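Local structure of RegF protein (Neisseria gonorrhoeae, 4HOJ) at residues Asn105-Leu110 and Asp164-Lys169. The protein is a glutathione transferase homologue, also named stringent starvation protein A, that binds glutathione and calcium. Residues are numbered along the deposited sequence; the frame is centred on the assembly and turned at random.
With CA (calcium ion), chain B.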
ATOM      1  N   ASN A 105      -7.835  -2.623   9.100  1.00 11.08           N
ATOM      2  CA  ASN A 105      -8.354  -1.364   9.677  1.00 11.94           C
ATOM      3  C   ASN A 105      -9.143  -1.683  10.949  1.00 12.31           C
ATOM      4  O   ASN A 105      -9.018  -1.008  11.964  1.00 14.45           O
ATOM      5  CB  ASN A 105      -9.219  -0.653   8.648  1.00 12.35           C
ATOM      6  CG  ASN A 105     -10.376  -1.507   8.166  1.00 12.24           C
ATOM      7  OD1 ASN A 105     -10.243  -2.711   7.917  1.00 11.60           O
ATOM      8  ND2 ASN A 105     -11.578  -0.862   8.035  1.00 14.93           N
ATOM      9  N   HIS A 106      -9.919  -2.757  10.916  1.00 12.06           N
ATOM     10  CA  HIS A 106     -10.672  -3.182  12.113  1.00 12.61           C
ATOM     11  C   HIS A 106      -9.753  -3.714  13.194  1.00 12.58           C
ATOM     12  O   HIS A 106     -10.001  -3.465  14.391  1.00 13.38           O
ATOM     13  CB  HIS A 106     -11.723  -4.243  11.739  1.00 13.02           C
ATOM     14  CG  HIS A 106     -12.695  -3.752  10.706  1.00 13.22           C
ATOM     15  ND1 HIS A 106     -13.608  -2.748  10.962  1.00 17.43           N
ATOM     16  CD2 HIS A 106     -12.883  -4.135   9.416  1.00 15.15           C
ATOM     17  CE1 HIS A 106     -14.287  -2.502   9.850  1.00 17.41           C
ATOM     18  NE2 HIS A 106     -13.880  -3.333   8.903  1.00 17.47           N
ATOM     19  N   VAL A 107      -8.690  -4.422  12.790  1.00 12.00           N
ATOM     20  CA  VAL A 107      -7.678  -4.886  13.757  1.00 12.32           C
ATOM     21  C   VAL A 107      -7.095  -3.683  14.499  1.00 13.04           C
ATOM     22  O   VAL A 107      -6.932  -3.734  15.710  1.00 13.84           O
ATOM     23  CB  VAL A 107      -6.583  -5.669  13.017  1.00 11.85           C
ATOM     24  CG1 VAL A 107      -5.343  -5.911  13.962  1.00 12.61           C
ATOM     25  CG2 VAL A 107      -7.181  -6.964  12.491  1.00 11.56           C
ATOM     26  N   GLN A 108      -6.804  -2.585  13.791  1.00 13.02           N
ATOM     27  CA  GLN A 108      -6.275  -1.425  14.518  1.00 14.11           C
ATOM     28  C   GLN A 108      -7.217  -0.875  15.568  1.00 14.94           C
ATOM     29  O   GLN A 108      -6.765  -0.364  16.606  1.00 16.08           O
ATOM     30  CB  GLN A 108      -5.873  -0.307  13.528  1.00 14.51           C
ATOM     31  CG  GLN A 108      -4.664  -0.744  12.653  1.00 15.82           C
ATOM     32  CD  GLN A 108      -4.249   0.304  11.629  1.00 20.26           C
ATOM     33  OE1 GLN A 108      -3.875   1.422  12.000  1.00 27.97           O
ATOM     34  NE2 GLN A 108      -4.389  -0.018  10.352  1.00 33.57           N
ATOM     35  N   VAL A 109      -8.523  -0.928  15.275  1.00 14.66           N
ATOM     36  CA  VAL A 109      -9.523  -0.498  16.264  1.00 15.62           C
ATOM     37  C   VAL A 109      -9.509  -1.406  17.510  1.00 15.97           C
ATOM     38  O   VAL A 109      -9.514  -0.931  18.630  1.00 17.32           O
ATOM     39  CB  VAL A 109     -10.952  -0.455  15.661  1.00 15.59           C
ATOM     40  CG1 VAL A 109     -11.975  -0.064  16.745  1.00 18.50           C
ATOM     41  CG2 VAL A 109     -11.050   0.539  14.493  1.00 17.10           C
ATOM     42  N   LEU A 110      -9.422  -2.724  17.307  1.00 15.26           N
ATOM     43  CA  LEU A 110      -9.376  -3.667  18.415  1.00 15.82           C
ATOM     44  C   LEU A 110      -8.101  -3.485  19.189  1.00 16.74           C
ATOM     45  O   LEU A 110      -8.072  -3.787  20.378  1.00 18.53           O
ATOM     46  CB  LEU A 110      -9.446  -5.101  17.876  1.00 15.17           C
ATOM     47  CG  LEU A 110     -10.791  -5.454  17.238  1.00 16.30           C
ATOM     48  CD1 LEU A 110     -10.874  -6.926  16.963  1.00 18.18           C
ATOM     49  CD2 LEU A 110     -11.920  -5.056  18.189  1.00 25.00           C
ATOM     50  N   ASP A 164      -9.587 -16.028  18.718  1.00 11.10           N
ATOM     51  CA  ASP A 164     -10.085 -16.212  20.083  1.00 13.26           C
ATOM     52  C   ASP A 164      -9.808 -14.964  20.938  1.00 11.30           C
ATOM     53  O   ASP A 164     -10.720 -14.482  21.695  1.00 12.96           O
ATOM     54  CB  ASP A 164      -9.451 -17.479  20.687  1.00 16.89           C
ATOM     55  CG  ASP A 164     -10.003 -17.836  22.068  1.00 25.65           C
ATOM     56  OD1 ASP A 164     -10.948 -17.203  22.608  1.00 23.27           O
ATOM     57  OD2 ASP A 164      -9.486 -18.825  22.648  1.00 29.45           O
ATOM     58  N   HIS A 165      -8.592 -14.428  20.872  1.00 10.45           N
ATOM     59  CA  HIS A 165      -8.213 -13.249  21.645  1.00 10.81           C
ATOM     60  C   HIS A 165      -9.188 -12.092  21.384  1.00 10.52           C
ATOM     61  O   HIS A 165      -9.609 -11.412  22.313  1.00 13.17           O
ATOM     62  CB  HIS A 165      -6.749 -12.892  21.282  1.00 11.22           C
ATOM     63  CG  HIS A 165      -6.256 -11.601  21.849  1.00 11.15           C
ATOM     64  ND1 HIS A 165      -6.087 -11.404  23.198  1.00 17.68           N
ATOM     65  CD2 HIS A 165      -5.947 -10.422  21.253  1.00 13.90           C
ATOM     66  CE1 HIS A 165      -5.658 -10.167  23.411  1.00 16.59           C
ATOM     67  NE2 HIS A 165      -5.554  -9.552  22.249  1.00 15.41           N
ATOM     68  N   TYR A 166      -9.511 -11.869  20.108  1.00 10.28           N
ATOM     69  CA  TYR A 166     -10.412 -10.813  19.693  1.00 10.51           C
ATOM     70  C   TYR A 166     -11.896 -11.147  19.847  1.00 12.44           C
ATOM     71  O   TYR A 166     -12.755 -10.318  19.566  1.00 14.53           O
ATOM     72  CB  TYR A 166     -10.171 -10.474  18.222  1.00 11.30           C
ATOM     73  CG  TYR A 166      -8.847  -9.772  17.899  1.00 10.26           C
ATOM     74  CD1 TYR A 166      -8.237  -8.914  18.782  1.00 10.96           C
ATOM     75  CD2 TYR A 166      -8.292  -9.933  16.644  1.00 10.07           C
ATOM     76  CE1 TYR A 166      -7.039  -8.224  18.456  1.00 11.32           C
ATOM     77  CE2 TYR A 166      -7.097  -9.236  16.294  1.00  9.95           C
ATOM     78  CZ  TYR A 166      -6.506  -8.423  17.171  1.00  9.33           C
ATOM     79  OH  TYR A 166      -5.343  -7.755  16.851  1.00 10.91           O
ATOM     80  N   ASP A 167     -12.206 -12.364  20.284  1.00 11.71           N
ATOM     81  CA  ASP A 167     -13.593 -12.815  20.420  1.00 12.48           C
ATOM     82  C   ASP A 167     -14.380 -12.743  19.093  1.00 13.04           C
ATOM     83  O   ASP A 167     -15.572 -12.474  19.068  1.00 16.48           O
ATOM     84  CB  ASP A 167     -14.331 -12.050  21.539  1.00 15.23           C
ATOM     85  CG  ASP A 167     -13.674 -12.238  22.927  1.00 17.17           C
ATOM     86  OD1 ASP A 167     -13.075 -13.293  23.167  1.00 15.47           O
ATOM     87  OD2 ASP A 167     -13.772 -11.367  23.813  1.00 18.80           O
ATOM     88  N   VAL A 168     -13.679 -13.023  18.002  1.00 12.52           N
ATOM     89  CA  VAL A 168     -14.279 -13.049  16.687  1.00 14.66           C
ATOM     90  C   VAL A 168     -14.902 -14.407  16.499  1.00 18.09           C
ATOM     91  O   VAL A 168     -14.252 -15.436  16.687  1.00 22.17           O
ATOM     92  CB  VAL A 168     -13.241 -12.829  15.600  1.00 14.57           C
ATOM     93  CG1 VAL A 168     -13.847 -13.160  14.181  1.00 15.19           C
ATOM     94  CG2 VAL A 168     -12.764 -11.381  15.638  1.00 18.69           C
ATOM     95  N   LYS A 169     -16.175 -14.390  16.116  1.00 26.70           N
ATOM     96  CA  LYS A 169     -16.944 -15.589  15.850  1.00 34.57           C
ATOM     97  C   LYS A 169     -17.198 -15.693  14.338  1.00 35.99           C
ATOM     98  O   LYS A 169     -17.682 -14.735  13.723  1.00 34.11           O
ATOM     99  CB  LYS A 169     -18.263 -15.516  16.635  1.00 45.56           C
ATOM    100  CG  LYS A 169     -18.653 -14.084  17.076  1.00 45.53           C
ATOM    101  CD  LYS A 169     -19.756 -14.075  18.162  1.00 49.93           C
ATOM    102  CE  LYS A 169     -19.224 -14.546  19.519  1.00 49.39           C
ATOM    103  NZ  LYS A 169     -20.237 -14.409  20.609  1.00 51.32           N
TER
HETATM  104 CA    CA B 301     -12.026 -15.421  23.365  1.00 14.08          CA
HETATM  105  O   HOH W   1     -10.732 -13.643  24.739  0.50 30.23           O
HETATM  106  O   HOH W   2     -13.793 -16.075  21.906  1.00 27.42           O
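With CG of Leu110 anti to its carbonyl carbon (chi1 -67°) and CG of Tyr166 set the same way (chi1 -70°), the two side chains converge, and methyl CD1 of the leucine settles over one face of the phenol ring. The contact lies in the all-helical C-terminal domain of the glutathione transferase fold, joining helix 104-111 to a type I turn, Asp164 to Asp167, that follows helix 151-161. Leu110 CD1 sits 3.9 Å from the Tyr166 ring centroid, 23° off the normal, a CH-pi contact displaced toward the CG side of the ring. Leucine suits this place because its extended chain carries apolar CD1 away from the helix backbone to the ring face, while CB lies near CE1. Farther out, Val107 CG1 comes at the hydroxyl end of the ring obliquely, 3.4 Å from Tyr166 OH. Valine is short and beta-branched, and can present CG1 there and still pack on Pro13, Phe14 and Leu159. No hydrogen bond joins the two segments; the phenol oxygen bonds instead to Glu111, next along the helix, so tyrosine serves both apolar packing and a polar end. Pro13, beside the glutathione-bound Cys12, and Leu159 also pack on Tyr166.

The turn that carries Tyr166 is also a calcium site. Asp167 N donates to Asp164 O. The short aspartate side chain lets Asp164 bite with both that O and its OD1, the latter 2.2 Å from calcium; Asp167, from the other end of the turn, adds OD1 at 2.4 Å. Two waters also coordinate the ion, one of them 2.6 Å away.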